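Local coordinates for phosphate binding protein (Planctomyces limnophilus, PDB 4JWO) that probably binds phosphate as the PstS-family component of a system that transports it across the cytoplasmic membrane, at residues 144-149 / 280-285; 253-258 / 267-272; 191-194 / 198-201; 241-246 / 320-325. All blocks are in the same frame, centred on the assembly; numbering follows the deposited sequence. Where two conformers were deposited one is given.

Contact 1: 144-149 / 280-285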
# COMPACT_ATOMS: atom_id res chain seq x y z
N LEU A 144 0.79 6.49 3.05
CA LEU A 144 -0.45 7.08 3.53
C LEU A 144 -0.15 8.25 4.44
O LEU A 144 0.82 8.21 5.19
CB LEU A 144 -1.25 6.08 4.35
CG LEU A 144 -1.75 4.81 3.68
CD1 LEU A 144 -2.69 4.11 4.64
CD2 LEU A 144 -2.44 5.12 2.36
N THR A 145 -1.01 9.25 4.40
CA THR A 145 -0.90 10.37 5.32
C THR A 145 -2.10 10.43 6.25
O THR A 145 -3.24 10.24 5.82
CB THR A 145 -0.82 11.71 4.59
OG1 THR A 145 -1.96 11.85 3.74
CG2 THR A 145 0.45 11.78 3.76
N VAL A 146 -1.83 10.71 7.51
CA VAL A 146 -2.86 11.14 8.45
C VAL A 146 -2.86 12.66 8.44
O VAL A 146 -1.81 13.29 8.52
CB VAL A 146 -2.53 10.64 9.86
CG1 VAL A 146 -3.51 11.19 10.87
CG2 VAL A 146 -2.53 9.11 9.86
N VAL A 147 -4.05 13.25 8.29
CA VAL A 147 -4.15 14.69 8.18
C VAL A 147 -5.08 15.28 9.23
O VAL A 147 -6.03 14.64 9.67
CB VAL A 147 -4.65 15.11 6.77
CG1 VAL A 147 -3.61 14.74 5.72
CG2 VAL A 147 -6.00 14.45 6.45
N ILE A 148 -4.76 16.49 9.64
CA ILE A 148 -5.62 17.29 10.50
C ILE A 148 -5.86 18.64 9.84
O ILE A 148 -5.24 18.97 8.83
CB ILE A 148 -5.01 17.44 11.91
CG1 ILE A 148 -3.58 17.98 11.83
CG2 ILE A 148 -5.04 16.11 12.64
CD1 ILE A 148 -2.90 18.19 13.21
N ASN A 149 -6.79 19.41 10.39
CA ASN A 149 -7.05 20.73 9.86
C ASN A 149 -5.87 21.62 10.22
O ASN A 149 -5.30 21.45 11.29
CB ASN A 149 -8.33 21.27 10.48
CG ASN A 149 -8.76 22.58 9.89
OD1 ASN A 149 -8.32 23.65 10.32
ND2 ASN A 149 -9.62 22.51 8.87
N THR A 280 7.74 5.20 8.92
CA THR A 280 7.17 3.88 9.16
C THR A 280 6.22 3.96 10.37
O THR A 280 6.49 4.69 11.33
CB THR A 280 8.31 2.83 9.36
OG1 THR A 280 7.76 1.51 9.43
CG2 THR A 280 9.13 3.12 10.61
N PRO A 281 5.11 3.21 10.35
CA PRO A 281 4.70 2.17 9.39
C PRO A 281 3.86 2.61 8.20
O PRO A 281 3.44 1.74 7.44
CB PRO A 281 3.86 1.24 10.26
CG PRO A 281 3.14 2.21 11.18
CD PRO A 281 4.17 3.30 11.47
N LEU A 282 3.62 3.90 8.03
CA LEU A 282 2.66 4.35 7.02
C LEU A 282 3.23 4.59 5.61
O LEU A 282 2.55 5.12 4.74
CB LEU A 282 1.88 5.56 7.53
CG LEU A 282 0.93 5.20 8.67
CD1 LEU A 282 0.37 6.47 9.33
CD2 LEU A 282 -0.21 4.34 8.16
N SER A 283 4.48 4.18 5.37
CA SER A 283 4.92 3.94 4.00
C SER A 283 5.64 2.62 3.97
O SER A 283 6.28 2.23 4.94
CB SER A 283 5.78 5.08 3.43
OG SER A 283 7.08 5.14 4.01
N ARG A 284 5.51 1.90 2.85
CA ARG A 284 6.14 0.60 2.72
C ARG A 284 6.25 0.22 1.25
O ARG A 284 5.45 0.67 0.43
CB ARG A 284 5.33 -0.46 3.46
CG ARG A 284 3.96 -0.74 2.86
CD ARG A 284 3.20 -1.69 3.75
NE ARG A 284 1.83 -1.89 3.32
CZ ARG A 284 0.97 -2.70 3.93
NH1 ARG A 284 1.35 -3.38 5.00
NH2 ARG A 284 -0.26 -2.82 3.48
N PRO A 285 7.24 -0.63 0.93
CA PRO A 285 7.41 -1.07 -0.46
C PRO A 285 6.36 -2.11 -0.83
O PRO A 285 5.88 -2.84 0.03
CB PRO A 285 8.81 -1.69 -0.45
CG PRO A 285 9.03 -2.13 0.98
CD PRO A 285 8.30 -1.12 1.82

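Contact 2: 253-258 / 267-272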
# COMPACT_ATOMS: atom_id res chain seq x y z
N LEU A 253 -4.03 21.37 3.99
CA LEU A 253 -4.03 20.28 4.95
C LEU A 253 -2.76 20.30 5.79
O LEU A 253 -1.74 20.82 5.36
CB LEU A 253 -4.09 18.94 4.22
CG LEU A 253 -5.29 18.65 3.31
CD1 LEU A 253 -4.96 17.43 2.45
CD2 LEU A 253 -6.53 18.39 4.16
N LYS A 254 -2.82 19.71 6.97
CA LYS A 254 -1.63 19.53 7.79
C LYS A 254 -1.38 18.03 7.93
O LYS A 254 -2.23 17.30 8.44
CB LYS A 254 -1.81 20.21 9.15
CG LYS A 254 -0.66 19.99 10.13
CD LYS A 254 -0.85 20.81 11.41
CE LYS A 254 -0.72 22.30 11.14
NZ LYS A 254 -0.88 23.10 12.40
N ALA A 255 -0.22 17.55 7.47
CA ALA A 255 0.10 16.15 7.64
C ALA A 255 0.62 15.93 9.06
O ALA A 255 1.51 16.65 9.52
CB ALA A 255 1.13 15.67 6.62
N VAL A 256 0.04 14.95 9.73
CA VAL A 256 0.48 14.58 11.07
C VAL A 256 1.83 13.86 11.01
O VAL A 256 2.03 12.97 10.18
CB VAL A 256 -0.57 13.69 11.76
CG1 VAL A 256 -0.07 13.16 13.10
CG2 VAL A 256 -1.88 14.47 11.92
N LYS A 257 2.75 14.27 11.86
CA LYS A 257 4.02 13.56 11.99
C LYS A 257 3.78 12.31 12.83
O LYS A 257 3.02 12.35 13.80
CB LYS A 257 5.06 14.46 12.64
CG LYS A 257 5.27 15.76 11.90
CD LYS A 257 6.28 16.64 12.60
CE LYS A 257 6.65 17.84 11.75
NZ LYS A 257 5.48 18.69 11.42
N ILE A 258 4.42 11.20 12.46
CA ILE A 258 4.09 9.89 13.02
C ILE A 258 5.23 9.27 13.84
O ILE A 258 6.35 9.13 13.36
CB ILE A 258 3.67 8.91 11.90
CG1 ILE A 258 2.46 9.45 11.13
CG2 ILE A 258 3.34 7.52 12.47
CD1 ILE A 258 1.17 9.53 11.95
N VAL A 267 7.90 11.64 12.57
CA VAL A 267 8.38 11.70 11.20
C VAL A 267 7.33 12.30 10.28
O VAL A 267 6.20 11.80 10.19
CB VAL A 267 8.79 10.30 10.70
CG1 VAL A 267 9.36 10.38 9.30
CG2 VAL A 267 9.80 9.67 11.66
N GLU A 268 7.69 13.39 9.61
CA GLU A 268 6.80 14.02 8.63
C GLU A 268 6.86 13.20 7.35
O GLU A 268 7.94 12.83 6.91
CB GLU A 268 7.28 15.44 8.37
CG GLU A 268 6.45 16.22 7.36
CD GLU A 268 7.09 17.55 7.02
OE1 GLU A 268 8.13 17.89 7.63
OE2 GLU A 268 6.55 18.26 6.14
N PRO A 269 5.70 12.91 6.73
CA PRO A 269 5.72 12.23 5.42
C PRO A 269 6.16 13.21 4.33
O PRO A 269 5.51 14.23 4.07
CB PRO A 269 4.26 11.80 5.22
CG PRO A 269 3.48 12.83 5.99
CD PRO A 269 4.32 13.15 7.20
N THR A 270 7.31 12.92 3.72
CA THR A 270 7.84 13.72 2.62
C THR A 270 8.45 12.73 1.64
O THR A 270 8.63 11.56 1.99
CB THR A 270 8.98 14.66 3.08
OG1 THR A 270 10.13 13.88 3.45
CG2 THR A 270 8.55 15.55 4.25
N PRO A 271 8.80 13.19 0.43
CA PRO A 271 9.42 12.22 -0.47
C PRO A 271 10.71 11.66 0.11
O PRO A 271 11.02 10.48 -0.10
CB PRO A 271 9.70 13.05 -1.72
CG PRO A 271 8.62 14.07 -1.71
CD PRO A 271 8.45 14.44 -0.26
N ALA A 272 11.41 12.49 0.88
CA ALA A 272 12.68 12.06 1.46
C ALA A 272 12.48 11.00 2.54
O ALA A 272 13.17 9.98 2.54
CB ALA A 272 13.45 13.25 2.02

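Contact 3: 191-194 / 198-201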
# COMPACT_ATOMS: atom_id res chain seq x y z
N PHE A 191 -12.46 10.99 9.23
CA PHE A 191 -12.61 10.78 7.79
C PHE A 191 -11.65 9.70 7.36
O PHE A 191 -10.52 9.65 7.80
CB PHE A 191 -12.28 12.08 7.04
CG PHE A 191 -13.24 13.20 7.31
CD1 PHE A 191 -13.02 14.08 8.37
CD2 PHE A 191 -14.37 13.36 6.52
CE1 PHE A 191 -13.93 15.10 8.63
CE2 PHE A 191 -15.27 14.38 6.78
CZ PHE A 191 -15.05 15.25 7.84
N GLY A 192 -12.10 8.82 6.47
CA GLY A 192 -11.24 7.75 6.01
C GLY A 192 -11.77 6.98 4.82
O GLY A 192 -12.82 7.32 4.25
N ALA A 193 -11.04 5.93 4.47
CA ALA A 193 -11.31 5.13 3.29
C ALA A 193 -12.52 4.24 3.47
O ALA A 193 -12.91 3.90 4.59
CB ALA A 193 -10.09 4.28 2.95
N ASP A 194 -13.12 3.86 2.35
CA ASP A 194 -14.19 2.87 2.35
C ASP A 194 -13.65 1.50 2.77
O ASP A 194 -12.50 1.15 2.49
CB ASP A 194 -14.81 2.75 0.95
CG ASP A 194 -15.81 3.83 0.65
OD1 ASP A 194 -15.98 4.75 1.49
OD2 ASP A 194 -16.44 3.77 -0.43
N GLY A 198 -7.94 -0.73 -0.69
CA GLY A 198 -6.53 -0.89 -0.37
C GLY A 198 -6.05 0.04 0.73
O GLY A 198 -5.29 -0.36 1.62
N THR A 199 -6.48 1.30 0.66
CA THR A 199 -6.10 2.28 1.67
C THR A 199 -6.60 1.85 3.06
O THR A 199 -5.84 1.91 4.04
CB THR A 199 -6.65 3.65 1.29
OG1 THR A 199 -6.12 4.02 0.01
CG2 THR A 199 -6.25 4.69 2.31
N PHE A 200 -7.85 1.42 3.13
CA PHE A 200 -8.42 0.90 4.38
C PHE A 200 -7.62 -0.28 4.90
O PHE A 200 -7.25 -0.32 6.08
CB PHE A 200 -9.87 0.45 4.14
CG PHE A 200 -10.55 -0.11 5.35
CD1 PHE A 200 -11.27 0.72 6.20
CD2 PHE A 200 -10.51 -1.47 5.62
CE1 PHE A 200 -11.94 0.19 7.31
CE2 PHE A 200 -11.16 -2.00 6.74
CZ PHE A 200 -11.87 -1.15 7.58
N ASP A 201 -7.36 -1.25 4.02
CA ASP A 201 -6.61 -2.45 4.40
C ASP A 201 -5.24 -2.10 4.97
O ASP A 201 -4.81 -2.67 5.97
CB ASP A 201 -6.47 -3.41 3.22
CG ASP A 201 -7.77 -4.14 2.91
OD1 ASP A 201 -8.72 -4.03 3.71
OD2 ASP A 201 -7.83 -4.83 1.87

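Contact 4: 241-246 / 320-325. With SO4 (sulfate ion), chain D; FMT (formic acid), chain E.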
# COMPACT_ATOMS: atom_id res chain seq x y z
N PHE A 241 -5.65 9.06 4.09
CA PHE A 241 -5.76 8.73 2.67
C PHE A 241 -4.36 8.66 2.09
O PHE A 241 -3.38 8.93 2.77
CB PHE A 241 -6.69 9.69 1.88
CG PHE A 241 -6.57 11.15 2.25
CD1 PHE A 241 -5.46 11.90 1.90
CD2 PHE A 241 -7.60 11.78 2.93
CE1 PHE A 241 -5.36 13.26 2.24
CE2 PHE A 241 -7.53 13.14 3.25
CZ PHE A 241 -6.40 13.87 2.92
N GLY A 242 -4.26 8.29 0.82
CA GLY A 242 -2.96 8.11 0.19
C GLY A 242 -2.20 9.41 0.09
O GLY A 242 -2.78 10.49 -0.04
N TYR A 243 -0.88 9.30 0.12
CA TYR A 243 0.01 10.46 0.13
C TYR A 243 -0.23 11.42 -1.04
O TYR A 243 -0.13 12.64 -0.89
CB TYR A 243 1.47 9.99 0.16
CG TYR A 243 2.45 11.12 0.01
CD1 TYR A 243 2.81 11.90 1.10
CD2 TYR A 243 2.99 11.43 -1.23
CE1 TYR A 243 3.70 12.95 0.96
CE2 TYR A 243 3.87 12.48 -1.38
CZ TYR A 243 4.22 13.23 -0.29
OH TYR A 243 5.10 14.29 -0.44
N ALA A 244 -0.56 10.87 -2.22
CA ALA A 244 -0.73 11.70 -3.41
C ALA A 244 -1.81 12.74 -3.19
O ALA A 244 -1.69 13.87 -3.64
CB ALA A 244 -1.05 10.84 -4.63
N TYR A 245 -2.86 12.37 -2.46
CA TYR A 245 -3.95 13.30 -2.21
C TYR A 245 -3.58 14.34 -1.15
O TYR A 245 -4.09 15.45 -1.18
CB TYR A 245 -5.24 12.54 -1.86
CG TYR A 245 -5.88 11.90 -3.08
CD1 TYR A 245 -6.72 12.63 -3.91
CD2 TYR A 245 -5.65 10.56 -3.41
CE1 TYR A 245 -7.32 12.07 -5.03
CE2 TYR A 245 -6.24 9.99 -4.53
CZ TYR A 245 -7.07 10.75 -5.34
OH TYR A 245 -7.67 10.19 -6.45
N PHE A 246 -2.67 14.01 -0.24
CA PHE A 246 -2.13 15.05 0.63
C PHE A 246 -1.25 16.01 -0.17
O PHE A 246 -1.40 17.24 -0.07
CB PHE A 246 -1.32 14.49 1.81
CG PHE A 246 -0.46 15.54 2.47
CD1 PHE A 246 -1.04 16.52 3.28
CD2 PHE A 246 0.91 15.59 2.24
CE1 PHE A 246 -0.26 17.52 3.86
CE2 PHE A 246 1.69 16.59 2.82
CZ PHE A 246 1.10 17.55 3.63
N LYS A 320 -1.62 6.39 -8.32
CA LYS A 320 -1.39 7.25 -7.15
C LYS A 320 -0.36 6.71 -6.16
O LYS A 320 -0.31 7.15 -5.00
CB LYS A 320 -2.70 7.61 -6.44
CG LYS A 320 -3.76 8.27 -7.34
CD LYS A 320 -3.36 9.66 -7.78
CE LYS A 320 -4.55 10.38 -8.39
NZ LYS A 320 -4.25 11.81 -8.68
N TYR A 321 0.47 5.78 -6.61
CA TYR A 321 1.57 5.29 -5.79
C TYR A 321 2.85 6.04 -6.13
O TYR A 321 2.87 6.89 -7.03
CB TYR A 321 1.77 3.78 -5.99
CG TYR A 321 0.70 2.91 -5.34
CD1 TYR A 321 0.19 3.21 -4.09
CD2 TYR A 321 0.22 1.78 -5.99
CE1 TYR A 321 -0.79 2.40 -3.50
CE2 TYR A 321 -0.75 0.97 -5.41
CZ TYR A 321 -1.25 1.29 -4.16
OH TYR A 321 -2.22 0.49 -3.59
N ILE A 322 3.91 5.73 -5.40
CA ILE A 322 5.22 6.36 -5.58
C ILE A 322 6.12 5.39 -6.35
O ILE A 322 6.21 4.21 -5.99
CB ILE A 322 5.84 6.70 -4.20
CG1 ILE A 322 4.99 7.77 -3.50
CG2 ILE A 322 7.28 7.13 -4.36
CD1 ILE A 322 5.22 7.89 -2.00
N LYS A 323 6.76 5.85 -7.42
CA LYS A 323 7.59 4.95 -8.20
C LYS A 323 8.87 4.65 -7.42
O LYS A 323 9.30 5.47 -6.59
CB LYS A 323 7.89 5.51 -9.60
CG LYS A 323 8.80 6.71 -9.61
CD LYS A 323 9.11 7.13 -11.03
CE LYS A 323 10.03 8.35 -11.05
NZ LYS A 323 10.44 8.68 -12.45
N VAL A 324 9.46 3.49 -7.66
CA VAL A 324 10.66 3.10 -6.91
C VAL A 324 11.86 3.97 -7.29
O VAL A 324 11.97 4.47 -8.41
CB VAL A 324 11.02 1.61 -7.15
CG1 VAL A 324 9.91 0.69 -6.63
CG2 VAL A 324 11.29 1.35 -8.62
N PRO A 325 12.79 4.15 -6.33
CA PRO A 325 14.06 4.83 -6.59
C PRO A 325 14.82 4.17 -7.74
O PRO A 325 14.60 2.98 -8.00
CB PRO A 325 14.83 4.63 -5.28
CG PRO A 325 13.75 4.53 -4.24
CD PRO A 325 12.63 3.80 -4.91
S SO4 D . -8.00 12.31 -9.26
O1 SO4 D . -8.75 13.12 -10.22
O2 SO4 D . -6.71 12.94 -8.99
O3 SO4 D . -8.74 12.21 -7.99
O4 SO4 D . -7.82 10.98 -9.84
C FMT E . 5.50 14.91 -3.45
O1 FMT E . 5.47 15.77 -2.58
O2 FMT E . 4.66 14.79 -4.35
O HOH W 1 -1.84 7.89 -2.88

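Contact 1: 144-149 / 280-285
L144 and L282 meet through both backbone and side chain. The amide of L144 donates to the carbonyl O of L282, with N to O 2.8 Å and an N-H...O angle of 170°. The donor sits nearly in line with the C=O bond, at 172°. CB of L282 also packs against the carbonyl O of L144, 3.7 Å away. L144 O itself accepts from the hydroxyl of Y279, so both polar backbone atoms of L144 are used.

The close-packed part is apolar and buried. With CG beside its backbone N (chi1 -68°), L282 splays its two methyls over the strand: CD1 lies 4.0 Å from CG2 of V146, and CD2 lies 4.3 Å from CB of L144. The V146 and L282 side chains meet at a slant. The looser side is the turn before L282, where a cis peptide joins T280 to P281 and both residues are partly exposed. R284, one step into the next strand, is also partly exposed and turns to a salt bridge with E205.

The hydrogen bond sits where strand 283-291 starts its antiparallel run beside strand 134-148, two long strands consistent with the interlobe connections of periplasmic binding proteins. Helix 198-208 packs on the leucines, with T199, Y202 and F203 against L144 and V206 against L282, while V256 and I258 of strand 254-259 cover V146 and L282 respectively.

Contact 2: 253-258 / 267-272
I258 and V267 form a single antiparallel hydrogen-bonded bridge in which each backbone amide reaches the other's carbonyl. I258 N donates to V267 O at 2.9 Å, and V267 N donates to I258 O at 3.1 Å with a straighter N-H...O angle (173° against 162°). Both donors stand well above the planes of their acceptor carbonyls. V267 O takes a second, softer contact from the CA-H of K257, CA to O 3.3 Å, so a donor and a C-H group share this oxygen.

Beyond the bridge the pairing gives way to apolar contact. P269 has no N-H to offer and uses its ring instead: CG touches CB of A255 at 3.7 Å, and CD lies 3.8 Å from the carbonyl O of V256. K257 lays CG 4.1 Å from CB of E268, the two chains crossing at a slant. Their opposite charges stay apart, NZ to OE1 4.7 Å.

K254 NZ is satisfied by a salt bridge to E156 and by the carbonyls of P150 and N152. The backbone of V256 pairs with V146, that of K257 with E156 and M158, and E268 O accepts from the hydroxyl of T273. T270, at the N-cap of helix 271-275, caps T273 N with its OG1. The disulfide C157-C266 ties the residue just before V267 to the neighbouring strand 157-159. Main-chain bonds, a proline ring and a covalent link thus hold this hairpin-like return, while K257 and E268 can at most attract weakly through space.

Contact 3: 191-194 / 198-201
A193 points its methyl into the first turn of helix 198-208, where it meets two residues at once. Its CB lies 3.6 Å from the backbone N of F200 and 3.9 Å from CB of T199, whose CG2 also rests on the methyl. CB of F200 completes the apolar touch, at 4.0 Å from CB of A193. The next residue contributes its backbone: the carbonyl O of D194 comes to 3.2 Å from CB of F200, and to 3.7 Å from CG at the root of the ring. With CG anti to the backbone N (chi1 180°), the F200 ring is carried past this carbonyl, which approaches it obliquely.

In the next shell S197 fixes the geometry. Its hydroxyl is bonded both to D194 O and to F200 N, tying the loop carbonyl to the helix start through one side chain. A193 O is taken by the hydroxyl of Y218, and Y240 of strand 237-242 packs on A193, T199 and F200 together. D201 brings OD1 to the ring edge of F200, in its plane, while OD2 bonds to the hydroxyl of S69.

This is the strand-to-helix turn of the beta-alpha-beta unit 189-192, 198-208, 219-220. Its S-G-T sequence at the helix N-terminus resembles the phosphate-binding segment of PstS proteins. Packing of the A193 methyl and the D194 carbonyl against the helix start, with one serine spanning the turn, would probably hold such an anion-binding segment in shape.

Contact 4: 241-246 / 320-325
K320 lays its side chain across A244 and Y245 from the C′ position of a Schellman motif: its positive phi, 82°, ends helix 310-318, with Y321 N returning to V316 O and K320 N to E317 O. From there the chain can be followed outward. CB meets CB of A244 at 4.1 Å. CG lies 4.1 Å from CE2 of Y245; a bend at chi2 (-69°) then brings CD back over the A244 methyl. CE passes the phenol oxygen of Y245, CE to OH 3.7 Å, the two side chains crossing at about a right angle. NZ ends in a 2.7 Å hydrogen bond to O2 of a sulfate, probably from the crystallisation liquor; its cation-pi approach to the Y245 ring is long and weak.

Y245 grips the same anion at its ring edge, OH to sulfate O3 2.8 Å. A leucine here would probably leave O3 without its hydroxyl donor and the K320 chain without the ring it crosses. A water donates to K320 O at 2.7 Å and weakly accepts from A244 N, bridging the loop to the first turn of helix 243-247.

Farther along, I322 comes down beside the other tyrosine, its CD1 4.3 Å from CD2 of Y243, while its backbone pairs with I141 of strand 134-148. I274 of helix 271-275 touches both side chains. The Y243 hydroxyl donates to O1 of a formic acid molecule, OH to O1 2.6 Å.

In the fold
Strand 134-148 is common to most of these contacts: contact 1 lies on it, its neighbour 254-259 carries contact 2, and its neighbour 237-242 leads into helix 243-247, which makes contact 4. Contact 1 is fully buried and mainly leucine and valine. Contacts 2 and 3 are partly buried and lean on backbone groups, paired across a bridge in one and packed against methyl and methylene in the other. Contact 4 is at the surface, where direct side-chain contacts are joined by a water and a sulfate held from both segments. Contact 3 meets contact 1 where T199 CG2 touches L144 CD2. Y243 and F246 of contact 4 pack on T145 and on the 253-258 / 267-272 pair.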